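Local coordinates for PH1570-like domain-containing protein (Pyrococcus horikoshii, PDB 2HQ4) that is of unknown function, a hypothetical archaeal protein of the Ph1570 family built round one antiparallel sheet flanked by helices, at residues Asn37-Val42 against Arg139-Ile144; Lys87-Thr92 against Ala118-Thr123; Pro109-Lys114 against Gly131-Leu136. All blocks are in the same frame, centred on the assembly; numbering follows the deposited sequence.

Interaction 1: Asn37-Val42 against Arg139-Ile144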
# COMPACT_ATOMS: atom_id res chain seq x y z
N ASN A 37 10.91 -1.70 1.05
CA ASN A 37 10.78 -2.09 2.45
C ASN A 37 9.40 -2.71 2.79
O ASN A 37 8.45 -2.51 2.05
CB ASN A 37 11.13 -0.92 3.36
CG ASN A 37 12.65 -0.58 3.32
OD1 ASN A 37 13.07 0.60 3.25
ND2 ASN A 37 13.47 -1.62 3.33
N ASP A 38 9.33 -3.46 3.88
CA ASP A 38 8.15 -4.23 4.28
C ASP A 38 6.95 -3.28 4.48
O ASP A 38 7.04 -2.27 5.17
CB ASP A 38 8.47 -4.96 5.59
CG ASP A 38 7.41 -5.98 6.00
OD1 ASP A 38 6.48 -6.29 5.22
OD2 ASP A 38 7.50 -6.46 7.14
N ALA A 39 5.83 -3.59 3.82
CA ALA A 39 4.60 -2.82 4.05
C ALA A 39 3.46 -3.73 4.49
O ALA A 39 2.29 -3.35 4.38
CB ALA A 39 4.22 -2.05 2.80
N ARG A 40 3.77 -4.93 4.99
CA ARG A 40 2.67 -5.86 5.31
C ARG A 40 1.64 -5.35 6.32
O ARG A 40 0.44 -5.63 6.18
CB ARG A 40 3.17 -7.28 5.61
CG ARG A 40 3.56 -8.08 4.30
CD ARG A 40 4.48 -9.29 4.59
NE ARG A 40 5.44 -8.94 5.64
CZ ARG A 40 5.98 -9.82 6.49
NH1 ARG A 40 5.66 -11.10 6.40
NH2 ARG A 40 6.82 -9.40 7.42
N LYS A 41 2.08 -4.59 7.31
CA LYS A 41 1.14 -4.05 8.29
C LYS A 41 0.21 -2.95 7.71
O LYS A 41 -0.91 -2.78 8.16
CB LYS A 41 1.89 -3.54 9.55
CG LYS A 41 2.50 -4.66 10.44
CD LYS A 41 3.06 -4.04 11.74
CE LYS A 41 3.88 -5.06 12.56
NZ LYS A 41 4.34 -4.38 13.83
N VAL A 42 0.71 -2.17 6.75
CA VAL A 42 -0.18 -1.26 6.01
C VAL A 42 -1.27 -2.07 5.28
O VAL A 42 -2.46 -1.74 5.33
CB VAL A 42 0.62 -0.38 4.98
CG1 VAL A 42 -0.34 0.53 4.18
CG2 VAL A 42 1.66 0.44 5.73
N ARG A 139 9.62 6.03 3.52
CA ARG A 139 10.11 4.88 4.26
C ARG A 139 10.62 3.80 3.36
O ARG A 139 10.98 2.70 3.81
CB ARG A 139 9.00 4.36 5.18
CG ARG A 139 8.84 5.27 6.34
CD ARG A 139 7.68 4.90 7.28
NE ARG A 139 7.65 5.88 8.36
CZ ARG A 139 7.05 5.70 9.53
NH1 ARG A 139 6.43 4.58 9.78
NH2 ARG A 139 7.10 6.63 10.45
N GLY A 140 10.71 4.14 2.08
CA GLY A 140 11.29 3.24 1.11
C GLY A 140 10.42 2.15 0.55
O GLY A 140 10.91 1.07 0.17
N ARG A 141 9.11 2.41 0.53
CA ARG A 141 8.13 1.43 0.06
C ARG A 141 7.43 2.02 -1.15
O ARG A 141 7.06 3.23 -1.15
CB ARG A 141 7.12 1.16 1.17
CG ARG A 141 7.84 0.76 2.45
CD ARG A 141 6.90 0.59 3.56
NE ARG A 141 6.24 1.82 4.00
CZ ARG A 141 5.56 1.85 5.13
NH1 ARG A 141 5.51 0.74 5.84
NH2 ARG A 141 4.97 2.95 5.55
N LEU A 142 7.29 1.19 -2.16
CA LEU A 142 6.58 1.54 -3.37
C LEU A 142 5.34 0.64 -3.47
O LEU A 142 5.44 -0.62 -3.54
CB LEU A 142 7.51 1.34 -4.57
CG LEU A 142 6.79 1.52 -5.92
CD1 LEU A 142 6.56 3.05 -6.24
CD2 LEU A 142 7.63 0.86 -6.95
N PHE A 143 4.17 1.29 -3.44
CA PHE A 143 2.89 0.59 -3.59
C PHE A 143 2.42 0.73 -5.03
O PHE A 143 2.61 1.80 -5.64
CB PHE A 143 1.86 1.26 -2.71
CG PHE A 143 2.18 1.21 -1.24
CD1 PHE A 143 1.64 0.19 -0.42
CD2 PHE A 143 3.00 2.20 -0.67
CE1 PHE A 143 1.94 0.15 0.97
CE2 PHE A 143 3.32 2.18 0.69
CZ PHE A 143 2.76 1.13 1.52
N ILE A 144 1.87 -0.33 -5.60
CA ILE A 144 1.26 -0.21 -6.94
C ILE A 144 -0.15 -0.72 -6.73
O ILE A 144 -0.36 -1.65 -5.92
CB ILE A 144 2.05 -0.93 -8.09
CG1 ILE A 144 2.17 -2.44 -7.89
CG2 ILE A 144 3.51 -0.27 -8.29
CD1 ILE A 144 2.76 -3.18 -9.17

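Interaction 2: Lys87-Thr92 against Ala118-Thr123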
# COMPACT_ATOMS: atom_id res chain seq x y z
N LYS A 87 1.66 18.26 2.73
CA LYS A 87 2.06 19.50 2.03
C LYS A 87 2.62 19.36 0.62
O LYS A 87 3.78 18.97 0.44
CB LYS A 87 3.07 20.25 2.90
CG LYS A 87 2.67 20.36 4.37
CD LYS A 87 3.64 21.27 5.12
CE LYS A 87 3.22 21.45 6.58
NZ LYS A 87 3.91 22.66 7.17
N PRO A 88 1.79 19.71 -0.38
CA PRO A 88 2.14 19.63 -1.80
C PRO A 88 3.28 20.57 -2.20
O PRO A 88 3.39 21.66 -1.66
CB PRO A 88 0.84 19.99 -2.52
CG PRO A 88 0.02 20.71 -1.51
CD PRO A 88 0.40 20.17 -0.18
N ILE A 89 4.14 20.11 -3.11
CA ILE A 89 5.23 20.92 -3.62
C ILE A 89 4.75 21.55 -4.93
O ILE A 89 4.26 20.87 -5.83
CB ILE A 89 6.54 20.08 -3.84
CG1 ILE A 89 6.98 19.41 -2.53
CG2 ILE A 89 7.67 20.95 -4.37
CD1 ILE A 89 7.27 20.38 -1.40
N LYS A 90 4.86 22.87 -5.00
CA LYS A 90 4.37 23.61 -6.16
C LYS A 90 5.27 23.37 -7.36
O LYS A 90 4.78 23.21 -8.47
CB LYS A 90 4.24 25.11 -5.86
CG LYS A 90 3.20 25.49 -4.79
CD LYS A 90 1.83 24.82 -5.05
CE LYS A 90 0.91 24.92 -3.83
NZ LYS A 90 1.53 24.35 -2.58
N PHE A 91 6.58 23.32 -7.10
CA PHE A 91 7.60 23.03 -8.10
C PHE A 91 8.73 22.24 -7.47
O PHE A 91 9.35 22.69 -6.49
CB PHE A 91 8.15 24.32 -8.71
CG PHE A 91 9.37 24.12 -9.58
CD1 PHE A 91 9.23 23.71 -10.91
CD2 PHE A 91 10.65 24.36 -9.08
CE1 PHE A 91 10.36 23.53 -11.74
CE2 PHE A 91 11.79 24.19 -9.89
CZ PHE A 91 11.64 23.78 -11.22
N THR A 92 9.00 21.06 -8.02
CA THR A 92 10.11 20.23 -7.56
C THR A 92 11.19 20.18 -8.63
O THR A 92 10.89 19.98 -9.81
CB THR A 92 9.63 18.79 -7.09
OG1 THR A 92 10.76 17.93 -6.91
CG2 THR A 92 8.69 18.15 -8.10
N ALA A 118 3.90 12.03 -11.00
CA ALA A 118 3.34 11.98 -9.65
C ALA A 118 3.11 13.36 -9.05
O ALA A 118 3.77 14.34 -9.40
CB ALA A 118 4.23 11.16 -8.72
N LYS A 119 2.18 13.42 -8.10
CA LYS A 119 2.11 14.57 -7.23
C LYS A 119 3.11 14.40 -6.06
O LYS A 119 3.16 13.33 -5.42
CB LYS A 119 0.68 14.75 -6.76
CG LYS A 119 0.42 16.09 -6.14
CD LYS A 119 -1.04 16.44 -6.24
CE LYS A 119 -1.41 17.45 -5.15
NZ LYS A 119 -0.76 18.75 -5.45
N ILE A 120 3.91 15.44 -5.80
CA ILE A 120 4.97 15.34 -4.81
C ILE A 120 4.61 16.14 -3.57
O ILE A 120 4.13 17.28 -3.68
CB ILE A 120 6.36 15.82 -5.37
CG1 ILE A 120 6.67 15.20 -6.75
CG2 ILE A 120 7.47 15.55 -4.35
CD1 ILE A 120 6.71 13.63 -6.80
N TYR A 121 4.83 15.53 -2.40
CA TYR A 121 4.57 16.20 -1.14
C TYR A 121 5.82 16.16 -0.26
O TYR A 121 6.57 15.18 -0.28
CB TYR A 121 3.41 15.56 -0.38
CG TYR A 121 2.09 15.44 -1.13
CD1 TYR A 121 1.04 16.35 -0.90
CD2 TYR A 121 1.88 14.38 -2.02
CE1 TYR A 121 -0.19 16.21 -1.57
CE2 TYR A 121 0.68 14.24 -2.71
CZ TYR A 121 -0.35 15.15 -2.49
OH TYR A 121 -1.53 14.96 -3.15
N LYS A 122 6.04 17.21 0.52
CA LYS A 122 7.12 17.16 1.51
C LYS A 122 6.55 16.75 2.87
O LYS A 122 5.54 17.29 3.34
CB LYS A 122 7.87 18.49 1.60
CG LYS A 122 9.26 18.37 2.29
CD LYS A 122 10.00 19.71 2.40
CE LYS A 122 10.72 20.10 1.11
NZ LYS A 122 11.71 21.22 1.29
N THR A 123 7.17 15.76 3.49
CA THR A 123 6.78 15.32 4.80
C THR A 123 7.95 15.47 5.77
O THR A 123 9.08 15.79 5.36
CB THR A 123 6.28 13.86 4.80
OG1 THR A 123 7.41 13.00 4.81
CG2 THR A 123 5.41 13.55 3.57
O HOH W 1 3.89 17.87 -7.39
O HOH W 2 2.23 18.65 -5.22

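Interaction 3: Pro109-Lys114 against Gly131-Leu136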
# COMPACT_ATOMS: atom_id res chain seq x y z
N PRO A 109 10.72 -2.31 -9.06
CA PRO A 109 9.32 -2.62 -9.30
C PRO A 109 9.11 -3.37 -10.62
O PRO A 109 9.90 -3.20 -11.56
CB PRO A 109 8.69 -1.23 -9.45
CG PRO A 109 9.77 -0.42 -10.00
CD PRO A 109 10.99 -0.87 -9.27
N PRO A 110 8.00 -4.15 -10.73
CA PRO A 110 7.80 -4.96 -11.94
C PRO A 110 7.22 -4.20 -13.12
O PRO A 110 6.89 -4.82 -14.11
CB PRO A 110 6.77 -6.02 -11.49
CG PRO A 110 6.01 -5.35 -10.39
CD PRO A 110 6.91 -4.32 -9.75
N LEU A 111 7.06 -2.89 -12.98
CA LEU A 111 6.63 -2.05 -14.09
C LEU A 111 7.27 -0.67 -14.02
O LEU A 111 7.91 -0.31 -13.03
CB LEU A 111 5.09 -1.92 -14.14
CG LEU A 111 4.24 -1.60 -12.91
CD1 LEU A 111 4.65 -0.31 -12.30
CD2 LEU A 111 2.76 -1.52 -13.29
N GLU A 112 7.08 0.09 -15.10
CA GLU A 112 7.56 1.46 -15.20
C GLU A 112 6.82 2.39 -14.25
O GLU A 112 5.60 2.39 -14.19
CB GLU A 112 7.45 1.95 -16.64
CG GLU A 112 8.39 3.12 -16.92
CD GLU A 112 8.26 3.65 -18.34
OE1 GLU A 112 8.38 2.85 -19.30
OE2 GLU A 112 8.05 4.89 -18.50
N ILE A 113 7.59 3.11 -13.46
CA ILE A 113 7.10 4.18 -12.62
C ILE A 113 7.81 5.45 -13.10
O ILE A 113 9.04 5.53 -13.10
CB ILE A 113 7.50 3.96 -11.15
CG1 ILE A 113 7.15 2.53 -10.68
CG2 ILE A 113 6.89 5.03 -10.26
CD1 ILE A 113 5.66 2.25 -10.54
N LYS A 114 7.05 6.44 -13.52
CA LYS A 114 7.69 7.70 -13.82
C LYS A 114 7.30 8.72 -12.77
O LYS A 114 6.17 9.18 -12.73
CB LYS A 114 7.36 8.18 -15.23
CG LYS A 114 8.08 7.40 -16.33
CD LYS A 114 7.90 8.13 -17.66
CE LYS A 114 9.12 7.97 -18.54
NZ LYS A 114 9.38 9.23 -19.31
N GLY A 131 1.13 8.85 -7.36
CA GLY A 131 0.74 8.67 -8.75
C GLY A 131 -0.68 8.11 -8.85
O GLY A 131 -1.30 7.75 -7.84
N ASN A 132 -1.19 7.97 -10.07
CA ASN A 132 -2.53 7.38 -10.25
C ASN A 132 -2.56 5.86 -10.04
O ASN A 132 -3.63 5.31 -9.82
CB ASN A 132 -3.15 7.72 -11.62
CG ASN A 132 -2.50 6.97 -12.75
OD1 ASN A 132 -1.49 7.39 -13.29
ND2 ASN A 132 -3.04 5.82 -13.07
N TYR A 133 -1.41 5.20 -10.16
CA TYR A 133 -1.31 3.75 -9.90
C TYR A 133 -0.19 3.36 -8.94
O TYR A 133 0.10 2.18 -8.80
CB TYR A 133 -1.13 2.95 -11.20
CG TYR A 133 0.18 3.25 -11.91
CD1 TYR A 133 1.24 2.35 -11.84
CD2 TYR A 133 0.34 4.44 -12.67
CE1 TYR A 133 2.45 2.60 -12.50
CE2 TYR A 133 1.56 4.72 -13.32
CZ TYR A 133 2.60 3.80 -13.24
OH TYR A 133 3.80 4.04 -13.87
N PHE A 134 0.43 4.34 -8.30
CA PHE A 134 1.53 4.07 -7.39
C PHE A 134 1.71 5.14 -6.33
O PHE A 134 1.27 6.29 -6.48
CB PHE A 134 2.86 3.92 -8.16
CG PHE A 134 3.31 5.20 -8.81
CD1 PHE A 134 4.18 6.08 -8.14
CD2 PHE A 134 2.88 5.53 -10.08
CE1 PHE A 134 4.61 7.26 -8.75
CE2 PHE A 134 3.30 6.74 -10.71
CZ PHE A 134 4.17 7.58 -10.05
N ILE A 135 2.40 4.75 -5.25
CA ILE A 135 2.90 5.66 -4.23
C ILE A 135 4.32 5.27 -3.84
O ILE A 135 4.62 4.08 -3.61
CB ILE A 135 2.05 5.63 -2.96
CG1 ILE A 135 0.67 6.26 -3.21
CG2 ILE A 135 2.78 6.35 -1.73
CD1 ILE A 135 -0.27 5.93 -2.05
N LEU A 136 5.21 6.26 -3.82
CA LEU A 136 6.54 6.03 -3.28
C LEU A 136 6.58 6.82 -1.98
O LEU A 136 6.39 8.04 -2.01
CB LEU A 136 7.63 6.58 -4.23
CG LEU A 136 9.08 6.56 -3.64
CD1 LEU A 136 9.53 5.13 -3.37
CD2 LEU A 136 10.08 7.23 -4.60
O HOH W 3 4.28 6.30 -14.54

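Interaction 1: Asn37-Val42 against Arg139-Ile144
The backbone N of N37 donates to G140 O at 2.9 Å, with a nearly linear N-H...O angle of 176°. G140 suits its turn, since at its backbone angles a CB would be jammed against the preceding carbonyl O. R141 then passes alongside the loop, its CD 3.3 Å from D38 O. A bend at chi3 (-67°) brings the guanidinium round so that D38 O lies at the guanidinium edge, near its plane, and takes a weak bond of 3.4 Å from R141 NH1, while NE forms a salt bridge with D137. With a leucine in place of R141, D38 O would probably lose the guanidinium as a donor and D137 its charge partner. The contact sits where the chain leaves strand 30-36, the antiparallel neighbour of 141-145, for helix 40-55. There D38 OD1 closes an Asx turn on R40 N, and R40 grips both carboxylate oxygens side-on with NE and NH2. Farther along, A39, the N-cap residue, sets CB 3.7 Å from F143 CE1. V42 straddles two neighbours: CG1 rests obliquely against F143 CE1 at 4.0 Å, and CG2 lies 3.9 Å from R141 NH1.

Interaction 2: Lys87-Thr92 against Ala118-Thr123
P88 crosses Y121 obliquely, its CD 3.9 Å from Y121 CD1, where the short, weakly bonded edge strand 87-88 joins the antiparallel sheet beside strand 119-123. The two form a non-hydrogen-bonded pair with their side chains on the same face. The carbonyl carbon of K87 sits near the plane of the tyrosine ring, at its edge. Y121 keeps CG anti to its own carbonyl carbon (chi1 -55°), which turns the ring edge, at CD1, to the K87-P88 peptide. K119 curls back toward P88 through a bend at chi4 (69°), placing NZ 3.6 Å from P88 CB.

On the other face, to which K87 and K122 point, I89 crosses the aliphatic part of K122 at an angle, with I89 CD1 3.6 Å from K122 CB; the amino ends of K87 and K122 lead away from the contact. Farther on, T92 and I120 meet almost perpendicularly, T92 CG2 touching I120 CG1 at 3.8 Å, while I120 also packs on I115, Y127 and A129.

Two backbone bonds join the segments, from K122 N to K87 O and from I89 N to I120 O. Proline has no N-H to give, and K87 N is buried without a partner, so the edge strand is sparsely bonded. Past the I89 N to I120 O bond, water takes over: water 2 donates to I89 O and to I120 O, the latter at 2.8 Å, and accepts from K119 NZ at 3.0 Å.

Interaction 3: Pro109-Lys114 against Gly131-Leu136
The polar link is from Y133 OH to the backbone O of E112, modelled at 2.5 Å, a very short hydrogen bond whose exact length should not be pressed. E112 O lies near the plane of the tyrosine ring, at its edge. Beside this bond, water 3 accepts from K114 N at 3.0 Å and also lies close to the hydroxyl.

The aromatic contact is a CH-pi one: I113 CG2 stands over the face of F134, 3.5 Å from the ring centroid and 12° off its normal. G131 CA lies against the opposite face, and a CB on that glycine would clash with the ring. F134 is thus clamped flat between the loop after helix 94-107 and the turn that leads into its own strand, 134-136. Its edge, through CD2, is set over the centre of the Y133 ring.

Purely apolar contacts fill in the rest, L111 CD1 reaching the Y133 edge at CE1, 3.7 Å away, and I113 CD1 meeting the same atom obliquely at 3.8 Å. With no strand pairing of its own here, 109-114 is held against 131-136 by a methyl centred on a buried ring and by a phenol bound to a backbone carbonyl, whose strength the modelled length does not settle.

Overall arrangement
From the N terminus, strand 30-36 runs into 37-42, which meets 139-144 only 97 residues later, where interaction 1 closes the longest loop, joining the start of helix 40-55 to strand 141-145. Both other contacts fall within that span. Interaction 2 brings 118-123 back to 87-92 after helix 94-107, adding the edge strand 87-88 to the sheet. Interaction 3 begins inside this second loop, at 109-114, and closes beyond it, after strands 119-123 and 126-130, so the two cross. Interactions 1 and 3 meet through neighbouring strands, F143 N probably bonding to I135 O; interactions 2 and 3 meet where A118 CB packs on F134 CZ.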